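Long-range contacts in glycosyl hydrolase (Rhizobium leguminosarum bv. trifolii, PDB 5NDX), which probably hydrolyses O-glycosidic bonds as a family 39 glycoside hydrolase and is the bacterial orthologue of human alpha-L-iduronidase: residues A[352-358]-A[542-546]; A[374-380]-A[398-403]; A[437-443]-A[521-527]. The protein carries 2 engineered substitutions. All blocks are in the same frame, centred on the assembly; numbering follows the deposited sequence.

Contact 1. Residues A[352-358]-A[542-546]; sequences VDRTPPF and RYLGL. Unlike the reference sequence in segment 352-358: Thr-355 (reference Ala).
Val-352 sets its two methyls against the start of 542-546: CG2 lies 3.7 Å from the backbone O of Arg-542, and CG1 crosses to CD1 of the Tyr-543 ring. One residue on, Asp-353 forms a salt bridge with Arg-542, whose extended side chain brings NH1 to 3.0 Å from Asp-353 OD2. That oxygen is met from above the carboxylate plane, while it lies close to the guanidinium plane, the carboxylate and guanidinium planes being 33° apart. The second leg, Arg-542 NH2 to Asp-353 OD1, is weak at 3.4 Å; NH2 also makes a salt bridge with Glu-550, so one guanidinium serves two acids. Asp-353 OD1 further touches Leu-544 CD1. The contact joins the loop leading into strand 358-362, next to the TIM-barrel catalytic domain, to the outer strand 536-545 of a three-stranded antiparallel sheet near the C terminus. Pro-357 CB rests against the carbonyl oxygens of Leu-544 and Gly-545, 3.2 Å from Gly-545 O, and 3.9 Å from Leu-544 CB. Phe-358 N then donates to Leu-544 O at 3.0 Å, in the carbonyl plane and on a lone pair. With CG between its backbone N and carbonyl carbon (chi1 69°), the Phe-358 ring runs back so that CZ comes 3.9 Å from Tyr-543 CD1, beside Gln-40 of helix 36-45, which touches both rings.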
ATOM      1  N   VAL A 352       7.457  25.285   1.976  1.00 87.25           N
ATOM      2  CA  VAL A 352       6.339  25.055   2.898  1.00 81.60           C
ATOM      3  C   VAL A 352       5.883  26.338   3.635  1.00 79.52           C
ATOM      4  O   VAL A 352       4.780  26.361   4.145  1.00 76.93           O
ATOM      5  CB  VAL A 352       6.642  23.918   3.924  1.00 76.24           C
ATOM      6  CG1 VAL A 352       6.881  22.584   3.199  1.00 74.72           C
ATOM      7  CG2 VAL A 352       7.814  24.278   4.856  1.00 75.98           C
ATOM      8  N   ASP A 353       6.706  27.389   3.682  1.00 76.99           N
ATOM      9  CA  ASP A 353       6.254  28.703   4.204  1.00 77.05           C
ATOM     10  C   ASP A 353       5.217  29.433   3.314  1.00 74.89           C
ATOM     11  O   ASP A 353       4.604  30.387   3.776  1.00 64.74           O
ATOM     12  CB  ASP A 353       7.427  29.649   4.428  1.00 77.46           C
ATOM     13  CG  ASP A 353       8.325  29.235   5.575  1.00 76.49           C
ATOM     14  OD1 ASP A 353       7.929  29.397   6.744  1.00 75.48           O
ATOM     15  OD2 ASP A 353       9.476  28.837   5.299  1.00 75.01           O
ATOM     16  N   ARG A 354       5.041  28.998   2.055  1.00 80.89           N
ATOM     17  CA  ARG A 354       4.023  29.582   1.135  1.00 84.28           C
ATOM     18  C   ARG A 354       2.674  28.898   1.319  1.00 80.20           C
ATOM     19  O   ARG A 354       1.656  29.566   1.532  1.00 87.59           O
ATOM     20  CB  ARG A 354       4.408  29.488  -0.371  1.00 88.73           C
ATOM     21  CG  ARG A 354       5.871  29.716  -0.767  1.00 97.02           C
ATOM     22  CD  ARG A 354       6.540  30.975  -0.196  1.00103.93           C
ATOM     23  NE  ARG A 354       5.884  32.227  -0.607  1.00111.61           N
ATOM     24  CZ  ARG A 354       5.233  33.090   0.188  1.00113.78           C
ATOM     25  NH1 ARG A 354       5.127  32.903   1.508  1.00113.18           N
ATOM     26  NH2 ARG A 354       4.681  34.180  -0.351  1.00114.10           N
ATOM     27  N   THR A 355       2.678  27.569   1.230  1.00 71.46           N
ATOM     28  CA  THR A 355       1.455  26.780   1.200  1.00 65.57           C
ATOM     29  C   THR A 355       0.834  26.621   2.579  1.00 56.38           C
ATOM     30  O   THR A 355       1.486  26.773   3.618  1.00 51.57           O
ATOM     31  CB  THR A 355       1.657  25.364   0.595  1.00 70.27           C
ATOM     32  OG1 THR A 355       3.006  24.935   0.829  1.00 71.29           O
ATOM     33  CG2 THR A 355       1.351  25.339  -0.901  1.00 73.34           C
ATOM     34  N   PRO A 356      -0.455  26.335   2.595  1.00 54.91           N
ATOM     35  CA  PRO A 356      -1.103  26.180   3.897  1.00 53.40           C
ATOM     36  C   PRO A 356      -0.456  25.070   4.761  1.00 49.81           C
ATOM     37  O   PRO A 356      -0.133  24.024   4.255  1.00 47.71           O
ATOM     38  CB  PRO A 356      -2.541  25.849   3.525  1.00 54.24           C
ATOM     39  CG  PRO A 356      -2.722  26.505   2.188  1.00 55.24           C
ATOM     40  CD  PRO A 356      -1.422  26.304   1.485  1.00 55.03           C
ATOM     41  N   PRO A 357      -0.242  25.332   6.044  1.00 47.30           N
ATOM     42  CA  PRO A 357       0.300  24.313   6.922  1.00 46.06           C
ATOM     43  C   PRO A 357      -0.723  23.137   7.161  1.00 44.08           C
ATOM     44  O   PRO A 357      -1.897  23.255   6.788  1.00 40.88           O
ATOM     45  CB  PRO A 357       0.585  25.087   8.200  1.00 46.59           C
ATOM     46  CG  PRO A 357      -0.410  26.178   8.208  1.00 49.87           C
ATOM     47  CD  PRO A 357      -0.672  26.543   6.778  1.00 48.59           C
ATOM     48  N   PHE A 358      -0.251  22.000   7.688  1.00 40.34           N
ATOM     49  CA  PHE A 358      -1.089  20.801   7.751  1.00 39.60           C
ATOM     50  C   PHE A 358      -0.478  19.791   8.659  1.00 37.70           C
ATOM     51  O   PHE A 358       0.727  19.821   8.907  1.00 36.97           O
ATOM     52  CB  PHE A 358      -1.319  20.149   6.357  1.00 39.52           C
ATOM     53  CG  PHE A 358      -0.078  19.519   5.779  1.00 40.24           C
ATOM     54  CD1 PHE A 358       0.897  20.308   5.151  1.00 42.41           C
ATOM     55  CD2 PHE A 358       0.157  18.154   5.901  1.00 37.94           C
ATOM     56  CE1 PHE A 358       2.072  19.735   4.675  1.00 41.00           C
ATOM     57  CE2 PHE A 358       1.314  17.594   5.429  1.00 38.23           C
ATOM     58  CZ  PHE A 358       2.270  18.376   4.805  1.00 39.92           C
ATOM     59  N   ARG A 542      11.796  19.934   6.996  1.00 45.69           N
ATOM     60  CA  ARG A 542      10.962  20.896   7.684  1.00 45.29           C
ATOM     61  C   ARG A 542       9.546  20.973   7.116  1.00 43.21           C
ATOM     62  O   ARG A 542       9.343  21.060   5.927  1.00 43.29           O
ATOM     63  CB  ARG A 542      11.623  22.272   7.606  1.00 49.36           C
ATOM     64  CG  ARG A 542      10.795  23.410   8.176  1.00 54.03           C
ATOM     65  CD  ARG A 542      11.719  24.561   8.604  1.00 56.71           C
ATOM     66  NE  ARG A 542      10.953  25.661   9.169  1.00 55.81           N
ATOM     67  CZ  ARG A 542      10.290  26.572   8.452  1.00 57.15           C
ATOM     68  NH1 ARG A 542      10.265  26.543   7.126  1.00 56.20           N
ATOM     69  NH2 ARG A 542       9.613  27.520   9.090  1.00 59.28           N
ATOM     70  N   TYR A 543       8.555  20.954   8.000  1.00 40.92           N
ATOM     71  CA  TYR A 543       7.178  21.237   7.625  1.00 42.27           C
ATOM     72  C   TYR A 543       6.592  22.162   8.646  1.00 40.39           C
ATOM     73  O   TYR A 543       7.130  22.289   9.746  1.00 40.93           O
ATOM     74  CB  TYR A 543       6.339  19.928   7.591  1.00 40.26           C
ATOM     75  CG  TYR A 543       6.703  19.074   6.431  1.00 38.25           C
ATOM     76  CD1 TYR A 543       6.064  19.211   5.210  1.00 38.18           C
ATOM     77  CD2 TYR A 543       7.719  18.164   6.528  1.00 38.76           C
ATOM     78  CE1 TYR A 543       6.424  18.433   4.119  1.00 38.71           C
ATOM     79  CE2 TYR A 543       8.095  17.374   5.431  1.00 38.66           C
ATOM     80  CZ  TYR A 543       7.424  17.495   4.251  1.00 38.50           C
ATOM     81  OH  TYR A 543       7.797  16.712   3.215  1.00 39.29           O
ATOM     82  N   LEU A 544       5.467  22.772   8.288  1.00 41.26           N
ATOM     83  CA  LEU A 544       4.682  23.507   9.257  1.00 42.30           C
ATOM     84  C   LEU A 544       3.342  22.796   9.470  1.00 41.89           C
ATOM     85  O   LEU A 544       2.595  22.538   8.502  1.00 41.31           O
ATOM     86  CB  LEU A 544       4.450  24.953   8.795  1.00 46.17           C
ATOM     87  CG  LEU A 544       5.734  25.790   8.652  1.00 48.53           C
ATOM     88  CD1 LEU A 544       5.417  27.170   8.060  1.00 51.51           C
ATOM     89  CD2 LEU A 544       6.406  25.939  10.005  1.00 49.54           C
ATOM     90  N   GLY A 545       3.055  22.506  10.735  1.00 40.95           N
ATOM     91  CA  GLY A 545       1.778  21.953  11.163  1.00 41.57           C
ATOM     92  C   GLY A 545       0.723  23.025  11.363  1.00 42.84           C
ATOM     93  O   GLY A 545       1.004  24.214  11.225  1.00 42.55           O
ATOM     94  N   LEU A 546      -0.487  22.598  11.671  1.00 43.97           N
ATOM     95  CA  LEU A 546      -1.612  23.522  11.954  1.00 48.42           C
ATOM     96  C   LEU A 546      -1.199  24.603  12.916  1.00 49.95           C
ATOM     97  O   LEU A 546      -0.549  24.310  13.904  1.00 49.13           O
ATOM     98  CB  LEU A 546      -2.769  22.791  12.614  1.00 48.11           C
ATOM     99  CG  LEU A 546      -3.776  22.064  11.740  1.00 49.48           C
ATOM    100  CD1 LEU A 546      -5.084  21.931  12.532  1.00 46.72           C
ATOM    101  CD2 LEU A 546      -4.072  22.774  10.435  1.00 49.52           C
TER

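Contact 2. Residues A[374-380]-A[398-403]; sequences TLGDTVC and LPTRLP
Thr-400 OG1 accepts a nearly straight bond (162°) from Gly-376 N at 2.8 Å and is also hydrogen-bonded to the backbone O of Ser-408 on the adjoining strand 407-413. The start of strand 378-385 pairs antiparallel with the end of strand 395-401 in the large mixed beta-sheet beside the TIM barrel, the short segments splayed to 116°, with Val-379 and Thr-400 a non-hydrogen-bonded pair. The hydroxyl reaches Gly-376 because it lies between the backbone N and carbonyl carbon of its own residue (chi1 67°), while CG2 packs against Leu-375 CD2. A valine in place of this threonine would probably leave Gly-376 N and Ser-408 O without the partner they share, the bend at Gly-376 then less firmly fixed. Gly-376 passes close to the other chain segment, its CA making a CA-H...O contact of 3.4 Å with Arg-401 O. The same carbonyl accepts Asp-377 N, which approaches nearly along the C=O axis. Two further backbone bonds join the strands, Arg-401 N to Thr-378 O at 2.8 Å and Cys-380 N to Pro-399 O at 3.1 Å. Alongside Thr-400, the Leu-375 and Leu-398 side chains cross at about a right angle, Leu-375 CD1 4.0 Å from Leu-398 CD1, and Leu-402 CD2 sits against Thr-374 O. On the opposite face from Val-379 and Thr-400, Thr-378 and Arg-401 run side by side, Thr-378 CG2 lying over one guanidinium face near its rim. Thr-378 OG1 donates to Asp-377 OD1 at 2.8 Å, coming from above the carboxylate plane.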
ATOM      1  N   THR A 374       5.064  -7.530   7.086  1.00 29.49           N
ATOM      2  CA  THR A 374       5.922  -8.431   7.859  1.00 30.19           C
ATOM      3  C   THR A 374       5.833  -9.884   7.511  1.00 30.35           C
ATOM      4  O   THR A 374       6.542 -10.683   8.122  1.00 33.20           O
ATOM      5  CB  THR A 374       5.649  -8.326   9.385  1.00 30.37           C
ATOM      6  OG1 THR A 374       4.346  -8.883   9.714  1.00 31.28           O
ATOM      7  CG2 THR A 374       5.728  -6.885   9.826  1.00 30.17           C
ATOM      8  N   LEU A 375       4.941 -10.267   6.599  1.00 30.29           N
ATOM      9  CA  LEU A 375       4.774 -11.659   6.288  1.00 30.68           C
ATOM     10  C   LEU A 375       6.017 -12.226   5.593  1.00 33.06           C
ATOM     11  O   LEU A 375       6.787 -11.507   4.982  1.00 31.66           O
ATOM     12  CB  LEU A 375       3.530 -11.886   5.449  1.00 30.80           C
ATOM     13  CG  LEU A 375       2.192 -11.768   6.211  1.00 29.56           C
ATOM     14  CD1 LEU A 375       1.005 -11.564   5.279  1.00 30.09           C
ATOM     15  CD2 LEU A 375       1.979 -12.976   7.093  1.00 29.86           C
ATOM     16  N   GLY A 376       6.195 -13.522   5.771  1.00 33.75           N
ATOM     17  CA  GLY A 376       7.308 -14.262   5.230  1.00 34.41           C
ATOM     18  C   GLY A 376       7.122 -14.758   3.817  1.00 34.52           C
ATOM     19  O   GLY A 376       6.253 -14.280   3.107  1.00 33.12           O
ATOM     20  N   ASP A 377       7.955 -15.730   3.413  1.00 34.13           N
ATOM     21  CA  ASP A 377       8.029 -16.114   1.998  1.00 36.00           C
ATOM     22  C   ASP A 377       7.561 -17.553   1.772  1.00 34.96           C
ATOM     23  O   ASP A 377       7.627 -18.069   0.646  1.00 33.91           O
ATOM     24  CB  ASP A 377       9.435 -15.915   1.455  1.00 35.15           C
ATOM     25  CG  ASP A 377      10.468 -16.863   2.135  1.00 38.37           C
ATOM     26  OD1 ASP A 377      10.128 -17.751   2.990  1.00 37.20           O
ATOM     27  OD2 ASP A 377      11.655 -16.678   1.821  1.00 39.33           O
ATOM     28  N   THR A 378       7.071 -18.203   2.820  1.00 33.97           N
ATOM     29  CA  THR A 378       6.627 -19.580   2.689  1.00 35.74           C
ATOM     30  C   THR A 378       5.373 -19.797   3.522  1.00 35.79           C
ATOM     31  O   THR A 378       5.345 -19.408   4.680  1.00 39.03           O
ATOM     32  CB  THR A 378       7.755 -20.540   3.169  1.00 36.94           C
ATOM     33  OG1 THR A 378       8.984 -20.238   2.496  1.00 36.07           O
ATOM     34  CG2 THR A 378       7.421 -21.902   2.843  1.00 40.24           C
ATOM     35  N   VAL A 379       4.346 -20.422   2.956  1.00 35.17           N
ATOM     36  CA  VAL A 379       3.156 -20.803   3.729  1.00 36.52           C
ATOM     37  C   VAL A 379       3.449 -22.040   4.571  1.00 38.25           C
ATOM     38  O   VAL A 379       4.032 -22.979   4.088  1.00 39.08           O
ATOM     39  CB  VAL A 379       1.950 -21.021   2.815  1.00 36.20           C
ATOM     40  CG1 VAL A 379       0.730 -21.472   3.604  1.00 36.48           C
ATOM     41  CG2 VAL A 379       1.637 -19.733   2.042  1.00 35.83           C
ATOM     42  N   CYS A 380       3.083 -22.007   5.838  1.00 39.51           N
ATOM     43  CA  CYS A 380       3.189 -23.169   6.759  1.00 41.62           C
ATOM     44  C   CYS A 380       1.873 -23.875   6.884  1.00 39.95           C
ATOM     45  O   CYS A 380       0.818 -23.269   6.720  1.00 39.19           O
ATOM     46  CB  CYS A 380       3.381 -22.735   8.202  1.00 45.35           C
ATOM     47  SG  CYS A 380       4.699 -21.659   8.509  1.00 52.59           S
ATOM     48  N   LEU A 398      -3.209 -16.011   7.536  1.00 32.86           N
ATOM     49  CA  LEU A 398      -2.074 -16.089   6.575  1.00 32.28           C
ATOM     50  C   LEU A 398      -0.859 -16.506   7.418  1.00 32.31           C
ATOM     51  O   LEU A 398      -0.256 -15.674   8.103  1.00 31.60           O
ATOM     52  CB  LEU A 398      -1.818 -14.758   5.866  1.00 33.26           C
ATOM     53  CG  LEU A 398      -2.991 -14.215   5.015  1.00 34.40           C
ATOM     54  CD1 LEU A 398      -2.783 -12.752   4.711  1.00 34.31           C
ATOM     55  CD2 LEU A 398      -3.132 -15.021   3.717  1.00 35.66           C
ATOM     56  N   PRO A 399      -0.511 -17.798   7.395  1.00 31.59           N
ATOM     57  CA  PRO A 399       0.515 -18.332   8.253  1.00 32.47           C
ATOM     58  C   PRO A 399       1.778 -18.541   7.469  1.00 34.30           C
ATOM     59  O   PRO A 399       1.767 -19.331   6.533  1.00 35.24           O
ATOM     60  CB  PRO A 399      -0.081 -19.656   8.716  1.00 32.95           C
ATOM     61  CG  PRO A 399      -0.905 -20.100   7.553  1.00 34.08           C
ATOM     62  CD  PRO A 399      -1.270 -18.871   6.722  1.00 33.08           C
ATOM     63  N   THR A 400       2.827 -17.768   7.783  1.00 34.07           N
ATOM     64  CA  THR A 400       4.056 -17.786   7.003  1.00 33.55           C
ATOM     65  C   THR A 400       5.284 -18.052   7.863  1.00 34.43           C
ATOM     66  O   THR A 400       5.310 -17.712   9.043  1.00 34.42           O
ATOM     67  CB  THR A 400       4.295 -16.494   6.202  1.00 32.57           C
ATOM     68  OG1 THR A 400       4.549 -15.403   7.094  1.00 32.08           O
ATOM     69  CG2 THR A 400       3.135 -16.205   5.273  1.00 31.13           C
ATOM     70  N   ARG A 401       6.284 -18.657   7.240  1.00 34.53           N
ATOM     71  CA  ARG A 401       7.647 -18.817   7.815  1.00 36.24           C
ATOM     72  C   ARG A 401       8.531 -17.701   7.284  1.00 34.11           C
ATOM     73  O   ARG A 401       8.495 -17.375   6.102  1.00 33.19           O
ATOM     74  CB  ARG A 401       8.253 -20.179   7.440  1.00 37.17           C
ATOM     75  CG  ARG A 401       9.514 -20.647   8.217  1.00 42.57           C
ATOM     76  CD  ARG A 401      10.057 -21.955   7.576  1.00 43.71           C
ATOM     77  NE  ARG A 401      10.518 -21.650   6.210  1.00 51.47           N
ATOM     78  CZ  ARG A 401      10.877 -22.518   5.239  1.00 53.24           C
ATOM     79  NH1 ARG A 401      10.836 -23.832   5.446  1.00 45.76           N
ATOM     80  NH2 ARG A 401      11.277 -22.023   4.022  1.00 52.09           N
ATOM     81  N   LEU A 402       9.301 -17.122   8.173  1.00 33.99           N
ATOM     82  CA  LEU A 402      10.279 -16.079   7.836  1.00 35.25           C
ATOM     83  C   LEU A 402      11.650 -16.693   7.413  1.00 35.99           C
ATOM     84  O   LEU A 402      12.067 -17.725   7.950  1.00 36.43           O
ATOM     85  CB  LEU A 402      10.504 -15.175   9.043  1.00 34.30           C
ATOM     86  CG  LEU A 402       9.267 -14.387   9.515  1.00 34.78           C
ATOM     87  CD1 LEU A 402       9.454 -13.890  10.929  1.00 35.26           C
ATOM     88  CD2 LEU A 402       9.062 -13.236   8.576  1.00 35.65           C
ATOM     89  N   PRO A 403      12.341 -16.057   6.476  1.00 37.23           N
ATOM     90  CA  PRO A 403      13.767 -16.393   6.256  1.00 38.06           C
ATOM     91  C   PRO A 403      14.532 -16.296   7.538  1.00 39.95           C
ATOM     92  O   PRO A 403      14.384 -15.311   8.271  1.00 40.92           O
ATOM     93  CB  PRO A 403      14.266 -15.288   5.312  1.00 40.24           C
ATOM     94  CG  PRO A 403      13.020 -14.798   4.596  1.00 39.53           C
ATOM     95  CD  PRO A 403      11.871 -14.985   5.577  1.00 38.04           C
TER

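Contact 3. Residues A[437-443]-A[521-527]; sequences RHAICLL and QVLVVPD. Unlike the reference sequence in segment 437-443: Ile-440 (reference Leu).
Arg-437 and Asp-527 cross obliquely at one end of the strand pair, their guanidinium and carboxylate planes 67° apart. Asp-527 OD2 lies at the guanidinium edge, 2.6 Å from Arg-437 NH1, yet is itself met from well above the carboxylate plane. Asp-527 CG stands anti to the backbone N (chi1 -180°), which carries OD2 across to the arginine; OD1 is engaged by Arg-612 and Gly-529 N. Next to them the His-438 and Pro-526 side chains cross obliquely, His-438 CE1 3.8 Å from Pro-526 CB, and His-438 NE2 bonds to Val-434 O.

Beyond this, strands 436-445 and 518-526 form a regular antiparallel ladder in the mixed beta-sheet. Leu-442 and Val-522 point the same way, Leu-442 CD2 3.8 Å from Val-522 CG1, on the face shared by Ile-440 and Val-524. Ala-439, Cys-441, Leu-443, Gln-521, Leu-523 and Val-525 line the reverse face, with Cys-441 CB 4.1 Å from Leu-523 CB. Six backbone bonds hold the ladder. A water accepts from Asp-527 N and donates to Arg-437 O, beside their weak direct bond. The middle is thus apolar, charge sits at the Arg-437 end, and Ser-410 OG and Ser-408 OG satisfy the buried Gln-521 amide.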
ATOM      1  N   ARG A 437      15.750 -19.606  22.216  1.00 43.46           N
ATOM      2  CA  ARG A 437      14.871 -18.531  22.644  1.00 44.81           C
ATOM      3  C   ARG A 437      14.164 -17.930  21.430  1.00 38.95           C
ATOM      4  O   ARG A 437      14.779 -17.660  20.382  1.00 37.01           O
ATOM      5  CB  ARG A 437      15.621 -17.315  23.179  1.00 48.38           C
ATOM      6  CG  ARG A 437      16.207 -17.294  24.552  1.00 55.70           C
ATOM      7  CD  ARG A 437      17.301 -16.209  24.561  1.00 59.10           C
ATOM      8  NE  ARG A 437      16.949 -14.993  25.277  1.00 59.32           N
ATOM      9  CZ  ARG A 437      17.439 -13.768  25.033  1.00 59.46           C
ATOM     10  NH1 ARG A 437      18.287 -13.515  24.044  1.00 54.83           N
ATOM     11  NH2 ARG A 437      17.025 -12.748  25.778  1.00 60.95           N
ATOM     12  N   HIS A 438      12.921 -17.582  21.645  1.00 37.52           N
ATOM     13  CA  HIS A 438      12.150 -16.813  20.672  1.00 36.69           C
ATOM     14  C   HIS A 438      11.434 -15.713  21.385  1.00 36.17           C
ATOM     15  O   HIS A 438      11.059 -15.846  22.572  1.00 37.89           O
ATOM     16  CB  HIS A 438      11.137 -17.723  20.002  1.00 38.31           C
ATOM     17  CG  HIS A 438      11.755 -18.720  19.099  1.00 39.23           C
ATOM     18  ND1 HIS A 438      11.840 -18.539  17.732  1.00 43.33           N
ATOM     19  CD2 HIS A 438      12.344 -19.901  19.356  1.00 40.85           C
ATOM     20  CE1 HIS A 438      12.435 -19.586  17.188  1.00 41.67           C
ATOM     21  NE2 HIS A 438      12.766 -20.417  18.152  1.00 41.73           N
ATOM     22  N   ALA A 439      11.163 -14.663  20.634  1.00 34.32           N
ATOM     23  CA  ALA A 439      10.349 -13.541  21.106  1.00 33.29           C
ATOM     24  C   ALA A 439       9.013 -13.557  20.354  1.00 32.80           C
ATOM     25  O   ALA A 439       8.958 -13.843  19.135  1.00 32.36           O
ATOM     26  CB  ALA A 439      11.069 -12.237  20.871  1.00 31.96           C
ATOM     27  N   ILE A 440       7.943 -13.316  21.108  1.00 32.24           N
ATOM     28  CA  ILE A 440       6.585 -13.253  20.574  1.00 33.17           C
ATOM     29  C   ILE A 440       6.138 -11.791  20.605  1.00 31.78           C
ATOM     30  O   ILE A 440       6.092 -11.213  21.689  1.00 32.81           O
ATOM     31  CB  ILE A 440       5.632 -14.117  21.395  1.00 34.48           C
ATOM     32  CG1 ILE A 440       6.153 -15.560  21.463  1.00 36.13           C
ATOM     33  CG2 ILE A 440       4.213 -14.090  20.786  1.00 34.12           C
ATOM     34  CD1 ILE A 440       5.387 -16.424  22.490  1.00 38.78           C
ATOM     35  N   CYS A 441       5.847 -11.212  19.426  1.00 31.45           N
ATOM     36  CA  CYS A 441       5.365  -9.852  19.265  1.00 33.03           C
ATOM     37  C   CYS A 441       3.959  -9.933  18.711  1.00 33.51           C
ATOM     38  O   CYS A 441       3.741 -10.618  17.713  1.00 32.48           O
ATOM     39  CB  CYS A 441       6.218  -9.021  18.267  1.00 36.22           C
ATOM     40  SG  CYS A 441       7.993  -9.228  18.573  1.00 43.99           S
ATOM     41  N   LEU A 442       3.016  -9.270  19.392  1.00 31.55           N
ATOM     42  CA  LEU A 442       1.625  -9.264  18.994  1.00 31.33           C
ATOM     43  C   LEU A 442       1.208  -7.845  18.652  1.00 29.92           C
ATOM     44  O   LEU A 442       1.190  -6.993  19.519  1.00 31.75           O
ATOM     45  CB  LEU A 442       0.762  -9.796  20.121  1.00 30.37           C
ATOM     46  CG  LEU A 442       1.195 -11.137  20.703  1.00 32.28           C
ATOM     47  CD1 LEU A 442       0.471 -11.379  22.012  1.00 33.58           C
ATOM     48  CD2 LEU A 442       0.990 -12.285  19.733  1.00 33.28           C
ATOM     49  N   LEU A 443       0.917  -7.590  17.391  1.00 29.63           N
ATOM     50  CA  LEU A 443       0.453  -6.287  16.936  1.00 29.99           C
ATOM     51  C   LEU A 443      -1.064  -6.378  16.621  1.00 29.76           C
ATOM     52  O   LEU A 443      -1.517  -7.392  16.079  1.00 28.06           O
ATOM     53  CB  LEU A 443       1.193  -5.901  15.680  1.00 31.40           C
ATOM     54  CG  LEU A 443       2.691  -5.772  15.809  1.00 33.38           C
ATOM     55  CD1 LEU A 443       3.334  -5.812  14.447  1.00 34.86           C
ATOM     56  CD2 LEU A 443       2.981  -4.431  16.466  1.00 35.55           C
ATOM     57  N   GLN A 521      -1.204  -9.281  14.066  1.00 28.87           N
ATOM     58  CA  GLN A 521       0.025  -9.876  13.478  1.00 28.58           C
ATOM     59  C   GLN A 521       0.822 -10.510  14.614  1.00 29.24           C
ATOM     60  O   GLN A 521       1.093  -9.860  15.628  1.00 29.55           O
ATOM     61  CB  GLN A 521       0.835  -8.806  12.751  1.00 28.83           C
ATOM     62  CG  GLN A 521       1.814  -9.361  11.746  1.00 28.49           C
ATOM     63  CD  GLN A 521       1.132  -9.914  10.537  1.00 30.29           C
ATOM     64  OE1 GLN A 521      -0.000  -9.522  10.191  1.00 31.36           O
ATOM     65  NE2 GLN A 521       1.810 -10.830   9.851  1.00 30.12           N
ATOM     66  N   VAL A 522       1.108 -11.807  14.485  1.00 29.68           N
ATOM     67  CA  VAL A 522       1.892 -12.533  15.463  1.00 29.00           C
ATOM     68  C   VAL A 522       3.276 -12.819  14.816  1.00 31.12           C
ATOM     69  O   VAL A 522       3.359 -13.483  13.777  1.00 30.43           O
ATOM     70  CB  VAL A 522       1.218 -13.851  15.798  1.00 30.24           C
ATOM     71  CG1 VAL A 522       2.020 -14.602  16.871  1.00 30.40           C
ATOM     72  CG2 VAL A 522      -0.263 -13.607  16.232  1.00 29.98           C
ATOM     73  N   LEU A 523       4.334 -12.318  15.433  1.00 30.71           N
ATOM     74  CA  LEU A 523       5.689 -12.550  14.998  1.00 32.00           C
ATOM     75  C   LEU A 523       6.344 -13.367  16.073  1.00 33.21           C
ATOM     76  O   LEU A 523       6.268 -13.001  17.260  1.00 34.42           O
ATOM     77  CB  LEU A 523       6.439 -11.231  14.848  1.00 34.54           C
ATOM     78  CG  LEU A 523       5.803 -10.205  13.895  1.00 37.16           C
ATOM     79  CD1 LEU A 523       6.519  -8.849  13.953  1.00 41.32           C
ATOM     80  CD2 LEU A 523       5.805 -10.726  12.503  1.00 36.55           C
ATOM     81  N   VAL A 524       6.910 -14.502  15.679  1.00 31.14           N
ATOM     82  CA  VAL A 524       7.685 -15.350  16.583  1.00 32.94           C
ATOM     83  C   VAL A 524       9.084 -15.462  15.956  1.00 33.99           C
ATOM     84  O   VAL A 524       9.232 -16.065  14.891  1.00 32.58           O
ATOM     85  CB  VAL A 524       7.078 -16.721  16.725  1.00 33.74           C
ATOM     86  CG1 VAL A 524       7.909 -17.557  17.681  1.00 36.26           C
ATOM     87  CG2 VAL A 524       5.637 -16.634  17.257  1.00 33.79           C
ATOM     88  N   VAL A 525      10.077 -14.820  16.571  1.00 32.87           N
ATOM     89  CA  VAL A 525      11.362 -14.659  15.912  1.00 33.91           C
ATOM     90  C   VAL A 525      12.496 -15.262  16.769  1.00 33.93           C
ATOM     91  O   VAL A 525      12.454 -15.143  17.966  1.00 33.42           O
ATOM     92  CB  VAL A 525      11.662 -13.203  15.563  1.00 33.83           C
ATOM     93  CG1 VAL A 525      10.601 -12.695  14.635  1.00 35.02           C
ATOM     94  CG2 VAL A 525      11.740 -12.302  16.783  1.00 36.12           C
ATOM     95  N   PRO A 526      13.496 -15.916  16.138  1.00 36.10           N
ATOM     96  CA  PRO A 526      14.597 -16.491  16.889  1.00 36.80           C
ATOM     97  C   PRO A 526      15.586 -15.425  17.337  1.00 38.07           C
ATOM     98  O   PRO A 526      15.539 -14.309  16.886  1.00 37.46           O
ATOM     99  CB  PRO A 526      15.245 -17.452  15.891  1.00 37.86           C
ATOM    100  CG  PRO A 526      14.996 -16.798  14.566  1.00 38.83           C
ATOM    101  CD  PRO A 526      13.585 -16.239  14.703  1.00 37.23           C
ATOM    102  N   ASP A 527      16.442 -15.784  18.275  1.00 41.43           N
ATOM    103  CA  ASP A 527      17.491 -14.919  18.778  1.00 43.76           C
ATOM    104  C   ASP A 527      18.745 -15.107  17.879  1.00 43.85           C
ATOM    105  O   ASP A 527      19.323 -16.173  17.862  1.00 44.37           O
ATOM    106  CB  ASP A 527      17.789 -15.293  20.232  1.00 45.16           C
ATOM    107  CG  ASP A 527      18.876 -14.444  20.857  1.00 45.80           C
ATOM    108  OD1 ASP A 527      19.384 -13.512  20.236  1.00 48.30           O
ATOM    109  OD2 ASP A 527      19.241 -14.730  22.001  1.00 49.68           O
TER
HETATM  110  O   HOH W   1      16.606 -18.839  18.850  1.00 43.05           O

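Overall arrangement
Following the chain from the N terminus, segment 352-358 comes first, and its partner 542-546 follows with 183 residues between, so contact 1 closes a long loop in which both others are nested. Contact 2 closes early, with only 17 residues between 374-380 and 398-403; contact 3, with 77 residues between its segments, opens after it, so the two are in series. Contacts 2 and 3 belong to the same mixed sheet, with centres about 13 Å apart, and touch through Thr-374 and Leu-375 against Gln-521, and Leu-402 against Val-525. Contact 1 lies about 40 Å from both, centre to centre, and ties the loop before strand 358-362 to the three-stranded C-terminal sheet.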